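XRE-family like protein (Pseudomonas syringae pv. tomato, PDB 3F6W) probably binds DNA as a helix-turn-helix regulator of the xenobiotic response element (XRE) family. Local coordinates at residues Lys46-Glu51 against Met60-Gly65; Asp17-Ala22 against Tyr71-Lys76; Glu32-Leu37 against Ser42-Thr47. All blocks are in the same frame, centred on the assembly; numbering follows the deposited sequence.

Interaction 1 of 3, residues Lys46-Glu51 against Met60-Gly65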
ATOM      1  N   LYS A  46     -14.041  11.594  11.839  1.00 15.63           N
ATOM      2  CA  LYS A  46     -13.789  11.686  10.397  1.00 16.36           C
ATOM      3  C   LYS A  46     -12.339  11.337  10.066  1.00 13.60           C
ATOM      4  O   LYS A  46     -12.036  10.794   8.998  1.00 19.16           O
ATOM      5  CB  LYS A  46     -14.118  13.090   9.876  1.00 22.95           C
ATOM      6  CG  LYS A  46     -15.618  13.354   9.763  1.00 21.19           C
ATOM      7  CD  LYS A  46     -15.907  14.606   8.972  1.00 41.88           C
ATOM      8  CE  LYS A  46     -17.393  14.733   8.693  1.00 59.98           C
ATOM      9  NZ  LYS A  46     -17.693  15.958   7.919  1.00 44.41           N
ATOM     10  N   THR A  47     -11.435  11.665  10.980  1.00 18.79           N
ATOM     11  CA  THR A  47     -10.044  11.278  10.803  1.00 18.11           C
ATOM     12  C   THR A  47      -9.958   9.750  10.788  1.00 17.02           C
ATOM     13  O   THR A  47      -9.378   9.145   9.871  1.00 15.71           O
ATOM     14  CB  THR A  47      -9.158  11.835  11.925  1.00 18.35           C
ATOM     15  OG1 THR A  47      -9.023  13.251  11.772  1.00 14.56           O
ATOM     16  CG2 THR A  47      -7.774  11.210  11.857  1.00 20.25           C
ATOM     17  N   GLU A  48     -10.566   9.111  11.780  1.00 17.02           N
ATOM     18  CA  GLU A  48     -10.484   7.640  11.861  1.00 18.64           C
ATOM     19  C   GLU A  48     -11.216   6.926  10.726  1.00 22.97           C
ATOM     20  O   GLU A  48     -10.791   5.863  10.277  1.00 19.51           O
ATOM     21  CB  GLU A  48     -10.938   7.122  13.231  1.00 17.03           C
ATOM     22  CG  GLU A  48     -10.128   7.721  14.378  1.00 20.75           C
ATOM     23  CD  GLU A  48     -10.427   7.106  15.740  1.00 22.58           C
ATOM     24  OE1 GLU A  48     -11.446   6.415  15.886  1.00 19.33           O
ATOM     25  OE2 GLU A  48      -9.627   7.312  16.667  1.00 21.88           O
ATOM     26  N   ASN A  49     -12.310   7.516  10.258  1.00 19.23           N
ATOM     27  CA  ASN A  49     -13.082   6.932   9.171  1.00 22.41           C
ATOM     28  C   ASN A  49     -12.546   7.259   7.783  1.00 24.09           C
ATOM     29  O   ASN A  49     -13.147   6.866   6.797  1.00 19.64           O
ATOM     30  CB  ASN A  49     -14.539   7.390   9.254  1.00 29.30           C
ATOM     31  CG  ASN A  49     -15.198   6.985  10.556  1.00 44.82           C
ATOM     32  OD1 ASN A  49     -14.678   6.150  11.290  1.00 50.78           O
ATOM     33  ND2 ASN A  49     -16.348   7.582  10.851  1.00 47.75           N
ATOM     34  N   ALA A  50     -11.438   7.990   7.711  1.00 16.85           N
ATOM     35  CA  ALA A  50     -10.872   8.456   6.442  1.00 21.39           C
ATOM     36  C   ALA A  50     -11.804   9.349   5.633  1.00 24.90           C
ATOM     37  O   ALA A  50     -11.769   9.338   4.394  1.00 24.12           O
ATOM     38  CB  ALA A  50     -10.408   7.275   5.591  1.00 25.63           C
ATOM     39  N   GLU A  51     -12.627  10.124   6.329  1.00 20.97           N
ATOM     40  CA  GLU A  51     -13.512  11.090   5.681  1.00 20.09           C
ATOM     41  C   GLU A  51     -12.940  12.518   5.719  1.00 24.81           C
ATOM     42  O   GLU A  51     -13.571  13.462   5.255  1.00 34.06           O
ATOM     43  CB  GLU A  51     -14.900  11.055   6.320  1.00 24.66           C
ATOM     44  CG  GLU A  51     -15.568   9.680   6.248  1.00 19.28           C
ATOM     45  CD  GLU A  51     -16.066   9.326   4.857  0.92 52.33           C
ATOM     46  OE1 GLU A  51     -15.992  10.186   3.954  0.75 51.00           O
HETATM   47  N   MSE A  60       0.773  15.062  14.652  1.00 11.82           N
HETATM   48  CA  MSE A  60       1.560  15.204  15.867  1.00 23.85           C
HETATM   49  C   MSE A  60       0.637  15.417  17.068  1.00 19.63           C
HETATM   50  O   MSE A  60       0.810  14.774  18.101  1.00 17.59           O
HETATM   51  CB  MSE A  60       2.599  16.327  15.740  1.00 17.49           C
HETATM   52  CG  MSE A  60       3.728  16.005  14.761  1.00 19.78           C
HETATM   53 SE   MSE A  60       5.235  17.246  14.947  0.60 27.12          SE
HETATM   54  CE  MSE A  60       4.345  18.873  14.319  0.60 19.73           C
ATOM     55  N   ASP A  61      -0.356  16.299  16.933  1.00 16.17           N
ATOM     56  CA  ASP A  61      -1.211  16.651  18.078  1.00 15.85           C
ATOM     57  C   ASP A  61      -2.103  15.472  18.481  1.00 21.50           C
ATOM     58  O   ASP A  61      -2.371  15.242  19.667  1.00 18.21           O
ATOM     59  CB  ASP A  61      -2.100  17.866  17.751  1.00 16.71           C
ATOM     60  CG  ASP A  61      -1.300  19.160  17.533  1.00 21.37           C
ATOM     61  OD1 ASP A  61      -0.075  19.190  17.801  1.00 17.12           O
ATOM     62  OD2 ASP A  61      -1.908  20.154  17.075  1.00 18.02           O
ATOM     63  N   PHE A  62      -2.571  14.745  17.473  1.00 14.33           N
ATOM     64  CA  PHE A  62      -3.431  13.575  17.659  1.00 15.32           C
ATOM     65  C   PHE A  62      -2.664  12.557  18.506  1.00 21.33           C
ATOM     66  O   PHE A  62      -3.169  12.046  19.512  1.00 20.70           O
ATOM     67  CB  PHE A  62      -3.757  13.003  16.271  1.00 15.82           C
ATOM     68  CG  PHE A  62      -4.924  12.043  16.232  1.00 19.00           C
ATOM     69  CD1 PHE A  62      -6.169  12.457  15.781  1.00 24.94           C
ATOM     70  CD2 PHE A  62      -4.751  10.706  16.576  1.00 30.76           C
ATOM     71  CE1 PHE A  62      -7.235  11.561  15.707  1.00 18.59           C
ATOM     72  CE2 PHE A  62      -5.806   9.807  16.504  1.00 21.28           C
ATOM     73  CZ  PHE A  62      -7.050  10.236  16.071  1.00 20.63           C
ATOM     74  N   CYS A  63      -1.426  12.291  18.105  1.00 15.92           N
ATOM     75  CA  CYS A  63      -0.547  11.386  18.843  1.00 16.91           C
ATOM     76  C   CYS A  63      -0.339  11.822  20.295  1.00 20.68           C
ATOM     77  O   CYS A  63      -0.501  11.021  21.231  1.00 19.14           O
ATOM     78  CB  CYS A  63       0.811  11.279  18.138  1.00 18.04           C
ATOM     79  SG  CYS A  63       0.775  10.267  16.619  1.00 19.07           S
ATOM     80  N   ARG A  64       0.022  13.090  20.488  1.00 19.04           N
ATOM     81  CA  ARG A  64       0.232  13.599  21.840  1.00 21.45           C
ATOM     82  C   ARG A  64      -1.048  13.451  22.656  1.00 25.67           C
ATOM     83  O   ARG A  64      -1.002  13.136  23.844  1.00 24.53           O
ATOM     84  CB  ARG A  64       0.718  15.057  21.828  1.00 21.73           C
ATOM     85  CG  ARG A  64       2.236  15.222  21.854  1.00 26.81           C
ATOM     86  CD  ARG A  64       2.859  14.838  20.539  1.00 24.50           C
ATOM     87  NE  ARG A  64       4.317  14.944  20.532  1.00 26.88           N
ATOM     88  CZ  ARG A  64       5.000  15.903  19.911  1.00 26.56           C
ATOM     89  NH1 ARG A  64       4.364  16.864  19.256  1.00 22.27           N
ATOM     90  NH2 ARG A  64       6.326  15.911  19.950  1.00 29.29           N
ATOM     91  N   GLY A  65      -2.190  13.658  22.012  1.00 15.23           N
ATOM     92  CA  GLY A  65      -3.469  13.572  22.705  1.00 18.84           C
ATOM     93  C   GLY A  65      -3.761  12.168  23.225  1.00 24.34           C
ATOM     94  O   GLY A  65      -4.439  11.986  24.239  1.00 22.33           O
TER

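Interaction 2 of 3, residues Asp17-Ala22 against Tyr71-Lys76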
ATOM      1  N   ASP A  17      -4.835   2.686  10.849  1.00 19.32           N
ATOM      2  CA  ASP A  17      -4.939   1.417  11.585  1.00 15.17           C
ATOM      3  C   ASP A  17      -4.110   1.506  12.867  1.00 18.35           C
ATOM      4  O   ASP A  17      -4.592   1.196  13.967  1.00 17.33           O
ATOM      5  CB  ASP A  17      -4.446   0.276  10.669  1.00 14.60           C
ATOM      6  CG  ASP A  17      -4.791  -1.127  11.183  1.00 30.62           C
ATOM      7  OD1 ASP A  17      -5.602  -1.259  12.134  1.00 23.45           O
ATOM      8  OD2 ASP A  17      -4.252  -2.113  10.599  1.00 20.81           O
ATOM      9  N   LEU A  18      -2.862   1.946  12.733  1.00 14.47           N
ATOM     10  CA  LEU A  18      -1.988   2.100  13.896  1.00 12.54           C
ATOM     11  C   LEU A  18      -2.512   3.112  14.889  1.00 16.11           C
ATOM     12  O   LEU A  18      -2.378   2.918  16.103  1.00 16.90           O
ATOM     13  CB  LEU A  18      -0.561   2.471  13.477  1.00 12.94           C
ATOM     14  CG  LEU A  18       0.172   1.374  12.691  1.00 18.76           C
ATOM     15  CD1 LEU A  18       1.428   1.934  12.028  1.00 21.50           C
ATOM     16  CD2 LEU A  18       0.500   0.176  13.594  1.00 17.22           C
ATOM     17  N   LEU A  19      -3.106   4.194  14.390  1.00 16.41           N
ATOM     18  CA  LEU A  19      -3.594   5.238  15.289  1.00 13.60           C
ATOM     19  C   LEU A  19      -4.801   4.759  16.069  1.00 16.38           C
ATOM     20  O   LEU A  19      -4.977   5.117  17.239  1.00 17.27           O
ATOM     21  CB  LEU A  19      -3.989   6.500  14.521  1.00 16.40           C
ATOM     22  CG  LEU A  19      -2.861   7.415  14.061  1.00 19.38           C
ATOM     23  CD1 LEU A  19      -3.413   8.492  13.145  1.00 18.78           C
ATOM     24  CD2 LEU A  19      -2.167   8.038  15.263  1.00 18.75           C
ATOM     25  N   LEU A  20      -5.647   3.976  15.412  1.00 19.96           N
ATOM     26  CA  LEU A  20      -6.817   3.426  16.084  1.00 16.37           C
ATOM     27  C   LEU A  20      -6.353   2.436  17.149  1.00 19.34           C
ATOM     28  O   LEU A  20      -6.832   2.460  18.281  1.00 17.85           O
ATOM     29  CB  LEU A  20      -7.759   2.757  15.084  1.00 15.40           C
ATOM     30  CG  LEU A  20      -8.992   2.046  15.639  1.00 16.13           C
ATOM     31  CD1 LEU A  20      -9.853   3.025  16.438  1.00 20.26           C
ATOM     32  CD2 LEU A  20      -9.793   1.442  14.494  1.00 18.57           C
ATOM     33  N   GLU A  21      -5.409   1.568  16.789  1.00 19.80           N
ATOM     34  CA  GLU A  21      -4.822   0.668  17.780  1.00 22.60           C
ATOM     35  C   GLU A  21      -4.319   1.454  18.994  1.00 18.40           C
ATOM     36  O   GLU A  21      -4.539   1.063  20.148  1.00 17.48           O
ATOM     37  CB  GLU A  21      -3.658  -0.087  17.157  1.00 18.98           C
ATOM     38  CG  GLU A  21      -3.012  -1.125  18.052  1.00 17.37           C
ATOM     39  CD  GLU A  21      -2.094  -2.022  17.235  1.00 28.88           C
ATOM     40  OE1 GLU A  21      -0.993  -1.562  16.884  1.00 23.97           O
ATOM     41  OE2 GLU A  21      -2.486  -3.163  16.922  1.00 23.48           O
ATOM     42  N   ALA A  22      -3.618   2.557  18.731  1.00 15.22           N
ATOM     43  CA  ALA A  22      -3.047   3.367  19.811  1.00 17.54           C
ATOM     44  C   ALA A  22      -4.114   4.030  20.679  1.00 20.15           C
ATOM     45  O   ALA A  22      -4.006   4.027  21.909  1.00 20.29           O
ATOM     46  CB  ALA A  22      -2.068   4.407  19.261  1.00 18.51           C
ATOM     47  N   TYR A  71       6.938  10.681  16.376  1.00 18.74           N
ATOM     48  CA  TYR A  71       8.153  10.320  15.657  1.00 20.03           C
ATOM     49  C   TYR A  71       8.335   8.802  15.639  1.00 21.52           C
ATOM     50  O   TYR A  71       8.735   8.226  14.627  1.00 23.90           O
ATOM     51  CB  TYR A  71       9.384  10.993  16.290  1.00 19.38           C
ATOM     52  CG  TYR A  71       9.357  12.504  16.211  1.00 21.27           C
ATOM     53  CD1 TYR A  71       9.966  13.180  15.160  1.00 35.23           C
ATOM     54  CD2 TYR A  71       8.726  13.256  17.194  1.00 23.13           C
ATOM     55  CE1 TYR A  71       9.943  14.559  15.089  1.00 34.16           C
ATOM     56  CE2 TYR A  71       8.688  14.640  17.124  1.00 24.75           C
ATOM     57  CZ  TYR A  71       9.294  15.279  16.076  1.00 28.40           C
ATOM     58  OH  TYR A  71       9.264  16.644  16.018  1.00 26.88           O
ATOM     59  N   ALA A  72       8.047   8.165  16.769  1.00 28.34           N
ATOM     60  CA  ALA A  72       8.185   6.722  16.885  1.00 25.33           C
ATOM     61  C   ALA A  72       7.153   5.999  16.022  1.00 23.90           C
ATOM     62  O   ALA A  72       7.457   4.975  15.408  1.00 21.34           O
ATOM     63  CB  ALA A  72       8.068   6.284  18.344  1.00 25.75           C
ATOM     64  N   LEU A  73       5.930   6.515  15.979  1.00 19.47           N
ATOM     65  CA  LEU A  73       4.898   5.868  15.175  1.00 18.88           C
ATOM     66  C   LEU A  73       5.283   5.939  13.699  1.00 17.13           C
ATOM     67  O   LEU A  73       5.209   4.946  12.976  1.00 21.47           O
ATOM     68  CB  LEU A  73       3.518   6.505  15.411  1.00 18.59           C
ATOM     69  CG  LEU A  73       2.310   5.626  15.054  1.00 36.80           C
ATOM     70  CD1 LEU A  73       1.001   6.351  15.332  1.00 22.28           C
ATOM     71  CD2 LEU A  73       2.349   5.146  13.616  1.00 84.06           C
ATOM     72  N   LEU A  74       5.718   7.111  13.251  1.00 19.74           N
ATOM     73  CA  LEU A  74       6.145   7.242  11.862  1.00 18.54           C
ATOM     74  C   LEU A  74       7.301   6.290  11.523  1.00 21.46           C
ATOM     75  O   LEU A  74       7.337   5.701  10.440  1.00 17.70           O
ATOM     76  CB  LEU A  74       6.559   8.676  11.572  1.00 14.06           C
ATOM     77  CG  LEU A  74       5.368   9.630  11.529  1.00 18.87           C
ATOM     78  CD1 LEU A  74       5.862  11.039  11.315  1.00 21.45           C
ATOM     79  CD2 LEU A  74       4.409   9.212  10.416  1.00 26.06           C
ATOM     80  N   SER A  75       8.244   6.156  12.447  1.00 20.97           N
ATOM     81  CA  SER A  75       9.399   5.289  12.228  1.00 15.89           C
ATOM     82  C   SER A  75       8.976   3.843  12.035  1.00 23.90           C
ATOM     83  O   SER A  75       9.490   3.134  11.165  1.00 26.55           O
ATOM     84  CB  SER A  75      10.359   5.402  13.405  1.00 25.70           C
ATOM     85  OG  SER A  75      10.957   6.681  13.411  1.00 36.81           O
ATOM     86  N   LYS A  76       8.026   3.421  12.854  1.00 22.91           N
ATOM     87  CA  LYS A  76       7.482   2.080  12.791  1.00 22.04           C
ATOM     88  C   LYS A  76       6.761   1.850  11.475  1.00 44.62           C
ATOM     89  O   LYS A  76       6.914   0.809  10.845  1.00 24.92           O
ATOM     90  CB  LYS A  76       6.527   1.868  13.955  1.00 26.20           C
ATOM     91  CG  LYS A  76       5.677   0.629  13.858  1.00 51.74           C
ATOM     92  CD  LYS A  76       4.777   0.545  15.068  1.00 78.17           C
ATOM     93  CE  LYS A  76       5.546   0.934  16.317  1.00 57.05           C
ATOM     94  NZ  LYS A  76       4.729   0.838  17.551  1.00 64.50           N
TER

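Interaction 3 of 3, residues Glu32-Leu37 against Ser42-Thr47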
ATOM      1  N   GLU A  32     -13.329  12.009  24.194  1.00 19.89           N
ATOM      2  CA  GLU A  32     -12.257  12.428  25.092  1.00 22.87           C
ATOM      3  C   GLU A  32     -11.023  12.948  24.347  1.00 24.36           C
ATOM      4  O   GLU A  32     -10.417  13.939  24.757  1.00 23.53           O
ATOM      5  CB  GLU A  32     -11.863  11.275  26.016  1.00 27.40           C
ATOM      6  CG  GLU A  32     -10.623  11.532  26.859  1.00 30.88           C
ATOM      7  CD  GLU A  32     -10.892  12.431  28.047  0.50 78.35           C
ATOM      8  OE1 GLU A  32      -9.917  12.869  28.691  1.00 61.26           O
ATOM      9  OE2 GLU A  32     -12.076  12.696  28.340  0.23 19.49           O
ATOM     10  N   LEU A  33     -10.641  12.264  23.267  1.00 20.90           N
ATOM     11  CA  LEU A  33      -9.523  12.723  22.455  1.00 23.91           C
ATOM     12  C   LEU A  33      -9.828  14.110  21.902  1.00 21.31           C
ATOM     13  O   LEU A  33      -8.990  15.007  21.961  1.00 17.32           O
ATOM     14  CB  LEU A  33      -9.226  11.739  21.314  1.00 27.39           C
ATOM     15  CG  LEU A  33      -8.108  12.171  20.356  1.00 16.63           C
ATOM     16  CD1 LEU A  33      -6.866  12.569  21.126  1.00 14.45           C
ATOM     17  CD2 LEU A  33      -7.812  11.077  19.346  1.00 18.21           C
ATOM     18  N   ALA A  34     -11.033  14.280  21.364  1.00 18.86           N
ATOM     19  CA  ALA A  34     -11.435  15.573  20.807  1.00 19.38           C
ATOM     20  C   ALA A  34     -11.353  16.688  21.854  1.00 23.58           C
ATOM     21  O   ALA A  34     -10.823  17.769  21.587  1.00 22.73           O
ATOM     22  CB  ALA A  34     -12.829  15.482  20.192  1.00 22.16           C
ATOM     23  N   ALA A  35     -11.854  16.418  23.057  1.00 22.82           N
ATOM     24  CA  ALA A  35     -11.754  17.392  24.139  1.00 27.24           C
ATOM     25  C   ALA A  35     -10.303  17.806  24.366  1.00 22.47           C
ATOM     26  O   ALA A  35      -9.994  18.996  24.465  1.00 23.48           O
ATOM     27  CB  ALA A  35     -12.367  16.843  25.425  1.00 29.81           C
ATOM     28  N   ARG A  36      -9.400  16.830  24.428  1.00 20.79           N
ATOM     29  CA  ARG A  36      -7.990  17.151  24.642  1.00 17.24           C
ATOM     30  C   ARG A  36      -7.438  18.019  23.512  1.00 20.00           C
ATOM     31  O   ARG A  36      -6.597  18.883  23.744  1.00 30.65           O
ATOM     32  CB  ARG A  36      -7.151  15.876  24.752  1.00 21.71           C
ATOM     33  CG  ARG A  36      -7.374  15.111  26.046  1.00 35.03           C
ATOM     34  CD  ARG A  36      -6.519  13.861  26.101  1.00 35.92           C
ATOM     35  NE  ARG A  36      -6.911  13.001  27.210  1.00 27.70           N
ATOM     36  CZ  ARG A  36      -6.214  11.950  27.624  1.00 69.27           C
ATOM     37  NH1 ARG A  36      -5.079  11.626  27.020  1.00 35.13           N
ATOM     38  NH2 ARG A  36      -6.652  11.225  28.645  1.00 48.65           N
ATOM     39  N   LEU A  37      -7.913  17.771  22.294  1.00 21.37           N
ATOM     40  CA  LEU A  37      -7.425  18.486  21.112  1.00 20.73           C
ATOM     41  C   LEU A  37      -8.072  19.858  21.024  1.00 30.35           C
ATOM     42  O   LEU A  37      -7.609  20.734  20.297  1.00 30.07           O
ATOM     43  CB  LEU A  37      -7.750  17.702  19.833  1.00 17.38           C
ATOM     44  CG  LEU A  37      -7.087  16.330  19.635  1.00 22.76           C
ATOM     45  CD1 LEU A  37      -7.446  15.720  18.285  1.00 26.89           C
ATOM     46  CD2 LEU A  37      -5.579  16.447  19.779  1.00 36.95           C
ATOM     47  N   SER A  42     -16.356  15.210  15.783  1.00 26.24           N
ATOM     48  CA  SER A  42     -16.389  14.901  14.354  1.00 18.99           C
ATOM     49  C   SER A  42     -14.985  14.919  13.757  1.00 22.92           C
ATOM     50  O   SER A  42     -14.699  14.162  12.826  1.00 24.08           O
ATOM     51  CB  SER A  42     -17.316  15.858  13.593  1.00 23.24           C
ATOM     52  OG  SER A  42     -16.956  17.214  13.811  1.00 30.87           O
ATOM     53  N   PHE A  43     -14.104  15.750  14.305  1.00 20.25           N
ATOM     54  CA  PHE A  43     -12.714  15.783  13.829  1.00 25.76           C
ATOM     55  C   PHE A  43     -12.053  14.413  13.973  1.00 21.37           C
ATOM     56  O   PHE A  43     -11.403  13.898  13.053  1.00 19.72           O
ATOM     57  CB  PHE A  43     -11.905  16.814  14.616  1.00 19.81           C
ATOM     58  CG  PHE A  43     -10.448  16.849  14.247  1.00 27.71           C
ATOM     59  CD1 PHE A  43     -10.024  17.544  13.126  1.00 26.77           C
ATOM     60  CD2 PHE A  43      -9.500  16.188  15.020  1.00 17.45           C
ATOM     61  CE1 PHE A  43      -8.686  17.585  12.785  1.00 31.34           C
ATOM     62  CE2 PHE A  43      -8.164  16.223  14.683  1.00 22.50           C
ATOM     63  CZ  PHE A  43      -7.759  16.931  13.559  1.00 17.68           C
ATOM     64  N   VAL A  44     -12.211  13.830  15.151  1.00 20.60           N
ATOM     65  CA  VAL A  44     -11.604  12.545  15.441  1.00 14.28           C
ATOM     66  C   VAL A  44     -12.292  11.448  14.653  1.00 15.67           C
ATOM     67  O   VAL A  44     -11.631  10.619  14.028  1.00 21.38           O
ATOM     68  CB  VAL A  44     -11.656  12.235  16.947  1.00 18.84           C
ATOM     69  CG1 VAL A  44     -11.135  10.830  17.209  1.00 19.26           C
ATOM     70  CG2 VAL A  44     -10.824  13.253  17.697  1.00 17.46           C
ATOM     71  N   SER A  45     -13.627  11.451  14.653  1.00 19.49           N
ATOM     72  CA  SER A  45     -14.339  10.392  13.953  1.00 14.99           C
ATOM     73  C   SER A  45     -14.083  10.412  12.438  1.00 24.62           C
ATOM     74  O   SER A  45     -13.911   9.368  11.824  1.00 19.03           O
ATOM     75  CB  SER A  45     -15.842  10.417  14.266  1.00 25.37           C
ATOM     76  OG  SER A  45     -16.418  11.656  13.904  1.00 34.97           O
ATOM     77  N   LYS A  46     -14.041  11.594  11.839  1.00 15.63           N
ATOM     78  CA  LYS A  46     -13.789  11.686  10.397  1.00 16.36           C
ATOM     79  C   LYS A  46     -12.339  11.337  10.066  1.00 13.60           C
ATOM     80  O   LYS A  46     -12.036  10.794   8.998  1.00 19.16           O
ATOM     81  CB  LYS A  46     -14.118  13.090   9.876  1.00 22.95           C
ATOM     82  CG  LYS A  46     -15.618  13.354   9.763  1.00 21.19           C
ATOM     83  CD  LYS A  46     -15.907  14.606   8.972  1.00 41.88           C
ATOM     84  CE  LYS A  46     -17.393  14.733   8.693  1.00 59.98           C
ATOM     85  NZ  LYS A  46     -17.693  15.958   7.919  1.00 44.41           N
ATOM     86  N   THR A  47     -11.435  11.665  10.980  1.00 18.79           N
ATOM     87  CA  THR A  47     -10.044  11.278  10.803  1.00 18.11           C
ATOM     88  C   THR A  47      -9.958   9.750  10.788  1.00 17.02           C
ATOM     89  O   THR A  47      -9.378   9.145   9.871  1.00 15.71           O
ATOM     90  CB  THR A  47      -9.158  11.835  11.925  1.00 18.35           C
ATOM     91  OG1 THR A  47      -9.023  13.251  11.772  1.00 14.56           O
ATOM     92  CG2 THR A  47      -7.774  11.210  11.857  1.00 20.25           C
TER

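Interaction 1 of 3, residues Lys46-Glu51 against Met60-Gly65
Thr47, in the last turn of helix 41-48, faces Phe62 of helix 56-66 across a gap of 9.8 Å between the CA atom of Thr47 and the CA atom of Phe62. The contact belongs to the all-helical helix-turn-helix domain of the XRE family. It joins the end of the second helix of the motif to the helix that follows it. Helix 41-48 stops in a Schellman motif. Ala50 has positive phi (60°), and the N atoms of Glu51 and Ala50 bond back to Lys46 O and Thr47 O.

The ring of Phe62 reaches into the gap. Its CG is anti to the backbone N (chi1 -164°), and this throws the ring toward the other helix. Thr47 and Phe62 reach for each other from opposite directions. The methyl CG2 of Thr47 lies 3.9 Å from CE1 of Phe62, at an oblique angle to the ring. OG1 of Thr47 has its partner in Phe43. Leu19 of helix 3-26 also packs on Phe62.

Glu48 crosses Phe62 at about a right angle. OE2 forms a salt bridge with Arg23 and OE1 a hydrogen bond with Gln30. The carboxylate plane is inclined 56° to the ring. OE2 of Glu48 sits at the ring edge, in plane, 3.9 Å from CZ of Phe62.

Interaction 2 of 3, residues Asp17-Ala22 against Tyr71-Lys76
Leu73 of helix 70-78 points at helix 3-26 and meets two consecutive leucines there, one with each of its methyls. A chi1 of -158° carries CG away from the backbone N and aims the fork of methyls at Leu18 and Leu19. CD2 takes the Leu18 side. It lies 3.7 Å from CD1 of Leu18, and the same Leu73 CD2 is 4.0 Å from CB of Leu18. These two side chains cross at a slant. CD1 of Leu73 takes the other side, 3.6 Å from CD2 of Leu19. Here the side chains cross at about a right angle.

The two partners approach differently. The CB of Leu18 is directed at helix 70-78. Leu19 starts out to one side of it, and only the methyl end swings close. The closest pair of CA atoms is Leu18 CA and Leu73 CA, 8.0 Å apart.

In the helix-turn-helix domain this contact closes the chain on itself, with the last helix laid against the long first one. Leu19 also packs on Phe59 and Phe62 of helix 56-66, so it belongs to the domain core as well.

Beside the contact on helix 3-26, Asp17 OD2 and Glu21 OE2 hydrogen-bond Asn2 N and the N-terminal N of Ser1, respectively, both of the second subunit.

Interaction 3 of 3, residues Glu32-Leu37 against Ser42-Thr47
Val44 of helix 41-48 points into helix 30-37 and meets Leu33, Ala34 and Leu37. The axes of the short segments 32-37 and 42-47 approach to 8.9 Å, with 120° between their N-to-C directions. Ala34 and Val44 are the nearest residues by backbone, with Ala34 CA and Val44 CA separated by 6.2 Å. The small side chain of Ala34 suits this close passage.

From CB, which is directed at the other helix, Val44 splits into two methyls. With chi1 at 175°, CG1 lies opposite the backbone N and runs to Leu33, 4.0 Å from its CD2. CG2 lies beside the backbone N and does more of the touching. It is 3.9 Å from CB of Ala34 and also packs against Ala34 N. CG of Leu33 lies on another side of this methyl. CD1 of Leu37 is a more distant neighbour, 4.2 Å from Val44 CG2.

That same CD1 of Leu37 meets Phe43. It comes obliquely to the ring, 3.7 Å from CE2 of Phe43, and the two side chains cross at about a right angle. One face of the Phe43 ring carries OG1 of Thr47, 4.2 Å above the ring plane and over its centre. The hydroxyl is held there by its bond to Phe43 O, which also accepts from Thr47 N. The two donors reach this oxygen from opposite faces of the carbonyl plane. Arg39 adds a cation-pi contact to Phe43.

Leu33 also packs on Phe62 and Ile66 of helix 56-66, which continues the apolar contact inward. Two short helices joined by a tight turn and packed through apolar side chains form the helix-turn-helix unit. In XRE-family proteins its second helix, here 41-48, is the one that generally reads DNA.

Overall arrangement
Helix 41-48, the probable DNA-reading helix, is held by both interaction 1 and interaction 3. Their centres lie about 7 Å apart, and their segments overlap at Lys46 and Thr47. Phe62 and Leu33 join them directly, with Phe62 CZ 3.5 Å from Leu33 CD2. Gly65 O also takes a probable hydrogen bond from Arg36 NH1, at 2.9 Å. Interaction 2 is about 11 Å from interaction 1, centre to centre. Leu19 connects the two: its CD2 is 3.9 Å from both Cys63 SG and Phe62 CD2. Interactions 2 and 3 do not touch. Their centres are about 17 Å apart, on opposite sides of the chain's centre, and helix 56-66 bridges them. Interaction 2 closes the chain loop that contains the other two.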